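PDB 6DAY: dihydropteroate synthase from Xanthomonas albilineans GPE PC73, which probably catalyses the condensation of para-aminobenzoate with 6-hydroxymethyl-7,8-dihydropterin diphosphate to give 7,8-dihydropteroate, a magnesium-dependent step on the way to folate. Local coordinates for residues His48-Ala53 with Val91-Leu96; Met144-Asp149 with Phe193-Ser198; Gly222-Arg227 with Val262-Ala267. One frame throughout, in Å; residues are numbered along the deposited sequence.

Contact 1 (His48-Ala53 with Val91-Leu96); sequences HGLRLA and VAQTAL. With PAB (4-aminobenzoic acid), chain T.
The carboxamide of Gln93 meets Leu50: its NE2 lies 3.5 Å from Leu50 CD1, and the two side chains cross at about a right angle. The other flat groups lie back along helix 41-54. Leu52 CG sits over one face of the His48 imidazole, offset toward the rim. At the edge of that ring lie Arg51 NH2 and the carboxylate of a bound 4-aminobenzoate. This ligand is modelled with O1' at bonding distance from Arg51 NE, which makes its placing doubtful. A weak hydrogen bond from His48 ND1 to ligand O2', at 3.4 Å, is equally doubtful. Helix 41-54 meets the last residues of helix 76-93 and the loop after it; the two are successive outer helices of the TIM barrel, with strand 59-63 between them in sequence. Both Leu52 and Leu96 touch Leu60 of that strand. The rest of this surface contact is apolar. Leu50 CD2 rests 3.5 Å from Thr94 CG2. Thr94 places this methyl anti to its own carbonyl carbon, while OG1 (chi1 69°) turns back to bond Leu90 O in helix 76-93. One turn after Leu50, Ala53 CB packs against Leu96 CD1 at 3.9 Å.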
# COMPACT_ATOMS: atom_id res chain seq x y z
N HIS D 48 2.68 -11.97 -4.28
CA HIS D 48 3.68 -11.19 -3.53
C HIS D 48 4.98 -11.98 -3.34
O HIS D 48 6.08 -11.44 -3.55
CB HIS D 48 3.09 -10.78 -2.19
CG HIS D 48 3.97 -9.84 -1.43
ND1 HIS D 48 4.31 -8.60 -1.91
CD2 HIS D 48 4.57 -9.96 -0.22
CE1 HIS D 48 5.09 -7.99 -1.04
NE2 HIS D 48 5.28 -8.80 -0.02
N GLY D 49 4.89 -13.25 -2.94
CA GLY D 49 6.08 -14.07 -2.81
C GLY D 49 6.86 -14.18 -4.13
O GLY D 49 8.10 -14.12 -4.15
N LEU D 50 6.14 -14.29 -5.24
CA LEU D 50 6.79 -14.36 -6.54
C LEU D 50 7.52 -13.05 -6.87
O LEU D 50 8.63 -13.07 -7.42
CB LEU D 50 5.77 -14.71 -7.63
CG LEU D 50 5.23 -16.15 -7.54
CD1 LEU D 50 4.31 -16.38 -8.75
CD2 LEU D 50 6.40 -17.12 -7.59
N ARG D 51 6.92 -11.91 -6.53
CA ARG D 51 7.59 -10.62 -6.71
C ARG D 51 8.82 -10.52 -5.83
O ARG D 51 9.87 -10.04 -6.27
CB ARG D 51 6.61 -9.49 -6.42
CG ARG D 51 7.20 -8.10 -6.33
CD ARG D 51 6.10 -7.06 -6.56
NE ARG D 51 5.33 -6.78 -5.34
CZ ARG D 51 5.80 -6.02 -4.34
NH1 ARG D 51 7.02 -5.49 -4.40
NH2 ARG D 51 5.06 -5.79 -3.26
N LEU D 52 8.74 -11.00 -4.58
CA LEU D 52 9.92 -10.94 -3.71
C LEU D 52 11.03 -11.84 -4.22
O LEU D 52 12.23 -11.48 -4.14
CB LEU D 52 9.53 -11.33 -2.28
CG LEU D 52 8.53 -10.40 -1.60
CD1 LEU D 52 8.46 -10.66 -0.11
CD2 LEU D 52 8.92 -8.90 -1.85
N ALA D 53 10.68 -13.01 -4.77
CA ALA D 53 11.69 -13.85 -5.40
C ALA D 53 12.34 -13.12 -6.58
O ALA D 53 13.57 -13.16 -6.75
CB ALA D 53 11.08 -15.18 -5.86
N VAL D 91 6.12 -23.52 -3.67
CA VAL D 91 7.13 -24.55 -3.85
C VAL D 91 7.19 -24.96 -5.31
O VAL D 91 8.26 -25.27 -5.84
CB VAL D 91 6.85 -25.72 -2.89
CG1 VAL D 91 5.67 -26.53 -3.36
CG2 VAL D 91 8.10 -26.60 -2.76
N ALA D 92 6.05 -24.91 -6.00
CA ALA D 92 5.99 -25.25 -7.41
C ALA D 92 6.45 -24.11 -8.33
O ALA D 92 6.72 -24.35 -9.51
CB ALA D 92 4.55 -25.63 -7.78
N GLN D 93 6.43 -22.88 -7.85
CA GLN D 93 6.69 -21.72 -8.70
C GLN D 93 7.97 -20.98 -8.35
O GLN D 93 8.27 -19.95 -8.98
CB GLN D 93 5.50 -20.76 -8.68
CG GLN D 93 4.24 -21.43 -9.29
CD GLN D 93 2.97 -20.64 -9.10
OE1 GLN D 93 2.03 -21.12 -8.45
NE2 GLN D 93 2.90 -19.46 -9.70
N THR D 94 8.71 -21.42 -7.34
CA THR D 94 9.99 -20.81 -7.00
C THR D 94 11.03 -21.89 -6.81
O THR D 94 10.70 -23.06 -6.66
CB THR D 94 9.93 -19.95 -5.72
OG1 THR D 94 9.74 -20.81 -4.59
CG2 THR D 94 8.82 -18.94 -5.77
N ALA D 95 12.31 -21.51 -6.88
CA ALA D 95 13.40 -22.41 -6.52
C ALA D 95 13.99 -22.11 -5.15
O ALA D 95 14.95 -22.78 -4.73
CB ALA D 95 14.50 -22.34 -7.60
N LEU D 96 13.42 -21.12 -4.41
CA LEU D 96 13.92 -20.61 -3.13
C LEU D 96 13.56 -21.53 -1.97
O LEU D 96 12.47 -22.10 -1.94
CB LEU D 96 13.29 -19.24 -2.82
CG LEU D 96 13.72 -18.09 -3.72
CD1 LEU D 96 13.21 -16.79 -3.07
CD2 LEU D 96 15.23 -18.11 -3.90
C1' PAB T . 3.09 -7.99 -5.61
O1' PAB T . 4.30 -7.57 -5.48
O2' PAB T . 2.36 -8.06 -4.59
C1 PAB T . 2.45 -8.41 -6.96
C2 PAB T . 3.20 -8.78 -8.07
C3 PAB T . 2.58 -9.16 -9.26
C4 PAB T . 1.19 -9.18 -9.36
C5 PAB T . 0.43 -8.82 -8.26
C6 PAB T . 1.06 -8.44 -7.08
N4 PAB T . 0.53 -9.59 -10.60

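Contact 2 (Met144-Asp149 with Phe193-Ser198); sequences MHMPGD and FGFGKS. With PAB (4-aminobenzoic acid), chain R.
Lys197 NZ donates to His145 ND1 over 2.8 Å and lies within 3° of the imidazole plane, at the ring edge. ND1 is the acceptor. The same ammonium bonds to Phe195 O at 2.9 Å, tilted 24° from the carbonyl plane, and to Gly192 O. A weak bond to His145 O, 3.2 Å from NZ, adds a further acceptor. These acceptors would stabilise a buried positive charge on Lys197. Bends at chi2 and chi4 bring the lysine end back to His145. The His145 ring also meets Phe169 edge-to-face.

The loops follow strands 141-144 and 187-190, neighbours in the barrel, and lie at the C-terminal end of the strands, where TIM-barrel enzymes carry their active sites.

Phe195 is packed on both faces. Met144 CE stands 3.4 Å from the ring centroid, a CH-pi contact, and Met144 SD completes a Met-aromatic pair over the same face. On the opposite face lies 4-aminobenzoate, with its C5 3.4 Å above the ring plane and offset toward the rim. Its amino nitrogen N4 comes within 3.1 Å of Phe195 CZ. Met146 SD approaches obliquely, 5.1 Å from the Phe195 centroid. Farther out, Pro147 CD rests 3.2 Å from Phe195 O. Pro147 CG packs on Gly196 CA; Gly196, with a positive phi of 73°, lets the proline ring come close.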
# COMPACT_ATOMS: atom_id res chain seq x y z
N MET D 144 13.21 -17.59 18.37
CA MET D 144 13.09 -16.15 18.62
C MET D 144 12.89 -15.89 20.11
O MET D 144 12.33 -16.72 20.83
CB MET D 144 11.90 -15.59 17.86
CG MET D 144 12.03 -14.07 17.64
SD MET D 144 10.53 -13.22 17.08
CE MET D 144 9.58 -13.18 18.60
N HIS D 145 13.30 -14.71 20.57
CA HIS D 145 13.00 -14.31 21.94
C HIS D 145 11.72 -13.48 22.00
O HIS D 145 11.58 -12.48 21.28
CB HIS D 145 14.11 -13.50 22.61
CG HIS D 145 13.67 -12.87 23.90
ND1 HIS D 145 13.03 -11.65 23.97
CD2 HIS D 145 13.74 -13.33 25.18
CE1 HIS D 145 12.75 -11.37 25.23
NE2 HIS D 145 13.17 -12.37 25.99
N MET D 146 10.78 -13.91 22.86
CA MET D 146 9.71 -12.98 23.16
C MET D 146 9.28 -13.24 24.59
O MET D 146 9.36 -14.39 25.06
CB MET D 146 8.53 -13.08 22.19
CG MET D 146 7.66 -14.25 22.35
SD MET D 146 6.38 -14.15 21.09
CE MET D 146 5.25 -13.01 21.87
N PRO D 147 8.92 -12.21 25.34
CA PRO D 147 8.44 -12.45 26.70
C PRO D 147 6.99 -12.93 26.74
O PRO D 147 6.59 -13.63 27.68
CB PRO D 147 8.60 -11.08 27.37
CG PRO D 147 8.44 -10.11 26.25
CD PRO D 147 8.93 -10.78 24.99
N GLY D 148 6.20 -12.60 25.72
CA GLY D 148 4.77 -12.85 25.78
C GLY D 148 4.22 -14.17 25.26
O GLY D 148 4.63 -15.25 25.70
N ASP D 149 3.28 -14.07 24.32
CA ASP D 149 2.40 -15.16 23.90
C ASP D 149 1.72 -15.81 25.10
O ASP D 149 0.57 -15.51 25.40
CB ASP D 149 3.14 -16.21 23.10
N PHE D 193 13.43 -8.47 17.64
CA PHE D 193 13.19 -7.05 17.69
C PHE D 193 11.69 -6.75 17.63
O PHE D 193 10.95 -7.38 16.86
CB PHE D 193 13.91 -6.40 16.52
CG PHE D 193 15.40 -6.46 16.62
CD1 PHE D 193 16.07 -5.70 17.58
CD2 PHE D 193 16.15 -7.23 15.75
CE1 PHE D 193 17.45 -5.70 17.66
CE2 PHE D 193 17.55 -7.24 15.83
CZ PHE D 193 18.20 -6.46 16.81
N GLY D 194 11.24 -5.81 18.47
CA GLY D 194 9.86 -5.39 18.52
C GLY D 194 8.94 -6.22 19.42
O GLY D 194 7.82 -5.76 19.70
N PHE D 195 9.35 -7.42 19.86
CA PHE D 195 8.45 -8.30 20.61
C PHE D 195 8.65 -8.06 22.10
O PHE D 195 9.54 -8.64 22.73
CB PHE D 195 8.68 -9.78 20.28
CG PHE D 195 8.14 -10.19 18.94
CD1 PHE D 195 8.81 -9.87 17.77
CD2 PHE D 195 6.96 -10.91 18.85
CE1 PHE D 195 8.33 -10.27 16.53
CE2 PHE D 195 6.47 -11.31 17.62
CZ PHE D 195 7.16 -10.99 16.46
N GLY D 196 7.82 -7.21 22.69
CA GLY D 196 8.01 -6.96 24.09
C GLY D 196 9.22 -6.11 24.41
O GLY D 196 9.79 -6.27 25.49
N LYS D 197 9.67 -5.27 23.46
CA LYS D 197 10.83 -4.39 23.67
C LYS D 197 10.53 -2.96 23.27
O LYS D 197 9.98 -2.68 22.20
CB LYS D 197 12.02 -4.89 22.88
CG LYS D 197 12.51 -6.26 23.37
CD LYS D 197 12.89 -7.15 22.21
CE LYS D 197 13.32 -8.52 22.72
NZ LYS D 197 12.31 -9.49 22.27
N SER D 198 10.99 -2.03 24.11
CA SER D 198 10.87 -0.62 23.80
C SER D 198 11.87 -0.25 22.71
O SER D 198 12.78 -1.01 22.38
CB SER D 198 11.15 0.21 25.05
OG SER D 198 12.55 0.18 25.31
C1' PAB R . 6.45 -3.91 15.88
O1' PAB R . 6.10 -3.03 15.06
O2' PAB R . 7.04 -3.59 16.93
C1 PAB R . 6.16 -5.38 15.59
C2 PAB R . 5.61 -5.70 14.37
C3 PAB R . 5.33 -7.02 14.06
C4 PAB R . 5.60 -8.01 14.98
C5 PAB R . 6.15 -7.69 16.22
C6 PAB R . 6.44 -6.37 16.53
N4 PAB R . 5.28 -9.39 14.63

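Contact 3 (Gly222-Arg227 with Val262-Ala267); sequences GLSRKR and VHDVAA. With PAB (4-aminobenzoic acid), chain R; SO4 (sulfate ion), chain U.
Arg225 and Asp264 meet with their guanidinium and carboxylate planes nearly coplanar, 26° apart. The arginine grips the acid side-on through two nitrogens. NE reaches Asp264 OD2 at 3.1 Å and NH2 reaches Asp264 OD1 at 2.7 Å. Each oxygen uses its syn lone pair, and both bonds are fairly straight. The salt bridge fixes the rotation of the guanidinium, which has His263 CB over one face. Arg225 is extended from CG to NE, and its chain crosses His263 obliquely.

Ser224 OG shares a hydrogen bond of 2.6 Å with His263 ND1 at the ring edge. It also accepts from His263 N at 2.9 Å. OG stands anti to the Ser224 backbone N (chi1 -175°), which turns it to both atoms. A water joins Ser224 OG to Asp264 N and OD2. At the other side of the imidazole, NE2 donates to sulfate O1 at 3.0 Å. The sulfate, probably from the crystallisation liquor, is also bonded by Asn27 and Arg261 and may mark the site of the pterin diphosphate. Arg227 N bonds 4-aminobenzoate O1' at 2.9 Å.

A type II beta turn from Leu223 to Lys226 leads from strand 220-221 to helix 227-233. Its partner loop joins the adjacent parallel strand 259-262 to helix 265-279. Helix 242-254 packs against both segments, with His249 touching Ser224 and Val262.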
# COMPACT_ATOMS: atom_id res chain seq x y z
N GLY D 222 15.25 -9.04 12.34
CA GLY D 222 14.05 -8.59 11.65
C GLY D 222 13.54 -7.31 12.26
O GLY D 222 12.88 -7.35 13.29
N LEU D 223 13.87 -6.15 11.66
CA LEU D 223 13.38 -4.87 12.16
C LEU D 223 12.48 -4.19 11.14
O LEU D 223 12.22 -2.99 11.26
CB LEU D 223 14.55 -3.93 12.49
CG LEU D 223 15.50 -4.45 13.55
CD1 LEU D 223 16.83 -4.86 12.92
CD2 LEU D 223 15.70 -3.38 14.58
N SER D 224 11.99 -4.94 10.17
CA SER D 224 11.36 -4.33 8.99
C SER D 224 10.07 -3.59 9.32
O SER D 224 9.06 -4.19 9.73
CB SER D 224 11.14 -5.40 7.93
OG SER D 224 10.63 -4.83 6.73
N ARG D 225 10.08 -2.28 9.06
CA ARG D 225 8.93 -1.40 9.23
C ARG D 225 8.37 -1.43 10.63
O ARG D 225 7.22 -1.09 10.85
CB ARG D 225 7.83 -1.72 8.21
CG ARG D 225 8.32 -1.78 6.78
CD ARG D 225 7.09 -1.95 5.85
NE ARG D 225 7.49 -1.88 4.45
CZ ARG D 225 6.64 -1.86 3.43
NH1 ARG D 225 5.33 -1.92 3.64
NH2 ARG D 225 7.11 -1.78 2.20
N LYS D 226 9.18 -1.81 11.62
CA LYS D 226 8.63 -1.91 12.96
C LYS D 226 8.46 -0.53 13.61
O LYS D 226 9.03 0.50 13.18
CB LYS D 226 9.54 -2.77 13.80
CG LYS D 226 9.58 -4.20 13.27
CD LYS D 226 9.74 -5.17 14.39
CE LYS D 226 9.73 -6.62 13.87
NZ LYS D 226 8.43 -7.02 13.30
N ARG D 227 7.64 -0.55 14.66
CA ARG D 227 7.27 0.66 15.39
C ARG D 227 8.53 1.39 15.86
O ARG D 227 8.58 2.62 15.83
CB ARG D 227 6.34 0.32 16.56
CG ARG D 227 4.85 0.16 16.16
CD ARG D 227 4.33 1.42 15.44
NE ARG D 227 3.11 1.24 14.63
CZ ARG D 227 2.96 0.36 13.65
NH1 ARG D 227 3.94 -0.48 13.32
NH2 ARG D 227 1.82 0.30 12.98
N VAL D 262 12.76 -9.21 5.93
CA VAL D 262 12.39 -7.88 5.46
C VAL D 262 11.17 -7.91 4.56
O VAL D 262 10.91 -8.87 3.84
CB VAL D 262 13.58 -7.18 4.69
CG1 VAL D 262 14.87 -7.34 5.48
CG2 VAL D 262 13.74 -7.80 3.32
N HIS D 263 10.46 -6.77 4.54
CA HIS D 263 9.44 -6.55 3.53
C HIS D 263 10.05 -6.03 2.23
O HIS D 263 9.62 -6.42 1.14
CB HIS D 263 8.43 -5.50 3.98
CG HIS D 263 7.70 -5.85 5.23
ND1 HIS D 263 8.14 -5.47 6.47
CD2 HIS D 263 6.54 -6.54 5.42
CE1 HIS D 263 7.31 -5.94 7.39
NE2 HIS D 263 6.32 -6.58 6.78
N ASP D 264 11.04 -5.14 2.35
CA ASP D 264 11.57 -4.38 1.20
C ASP D 264 12.82 -5.06 0.65
O ASP D 264 13.99 -4.68 0.89
CB ASP D 264 11.81 -2.93 1.61
CG ASP D 264 10.53 -2.31 2.16
OD1 ASP D 264 9.64 -1.99 1.35
OD2 ASP D 264 10.37 -2.24 3.40
N VAL D 265 12.54 -6.10 -0.13
CA VAL D 265 13.59 -7.02 -0.53
C VAL D 265 14.57 -6.34 -1.49
O VAL D 265 15.79 -6.38 -1.26
CB VAL D 265 12.97 -8.30 -1.10
CG1 VAL D 265 14.05 -9.15 -1.78
CG2 VAL D 265 12.27 -9.11 0.03
N ALA D 266 14.07 -5.72 -2.57
CA ALA D 266 14.97 -5.14 -3.56
C ALA D 266 15.90 -4.11 -2.93
O ALA D 266 17.11 -4.05 -3.24
CB ALA D 266 14.14 -4.51 -4.69
N ALA D 267 15.34 -3.23 -2.08
CA ALA D 267 16.15 -2.18 -1.44
C ALA D 267 17.19 -2.76 -0.52
O ALA D 267 18.33 -2.26 -0.46
CB ALA D 267 15.25 -1.23 -0.66
C1' PAB R . 6.45 -3.91 15.88
O1' PAB R . 6.10 -3.03 15.06
O2' PAB R . 7.04 -3.59 16.93
C1 PAB R . 6.16 -5.38 15.59
C2 PAB R . 5.61 -5.70 14.37
C3 PAB R . 5.33 -7.02 14.06
C4 PAB R . 5.60 -8.01 14.98
C5 PAB R . 6.15 -7.69 16.22
C6 PAB R . 6.44 -6.37 16.53
N4 PAB R . 5.28 -9.39 14.63
S SO4 U . 5.30 -8.89 10.08
O1 SO4 U . 4.93 -8.14 8.87
O2 SO4 U . 4.53 -8.42 11.23
O3 SO4 U . 4.97 -10.32 9.92
O4 SO4 U . 6.74 -8.75 10.34
O HOH W 1 12.05 -3.72 4.85

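Contacts 2 and 3 both touch one 4-aminobenzoate, consistent with the substrate pocket of the enzyme. Their centres are about 17 Å apart. Contact 2 supplies a ring face, contact 3 a bond to the carboxylate. They also meet directly, with Phe193 O 3.3 Å from Lys226 CE. Contact 1 lies on the outer surface of the barrel, about 18 Å from contact 3 between centres. Contact 1 still touches contact 3, with Leu52 CD2 3.9 Å from His263 O. Contacts 1 and 2 lie on opposite sides of the chain's centre and do not touch; their nearest atoms are about 17 Å apart. The 4-aminobenzoate at contact 1 is a separate molecule.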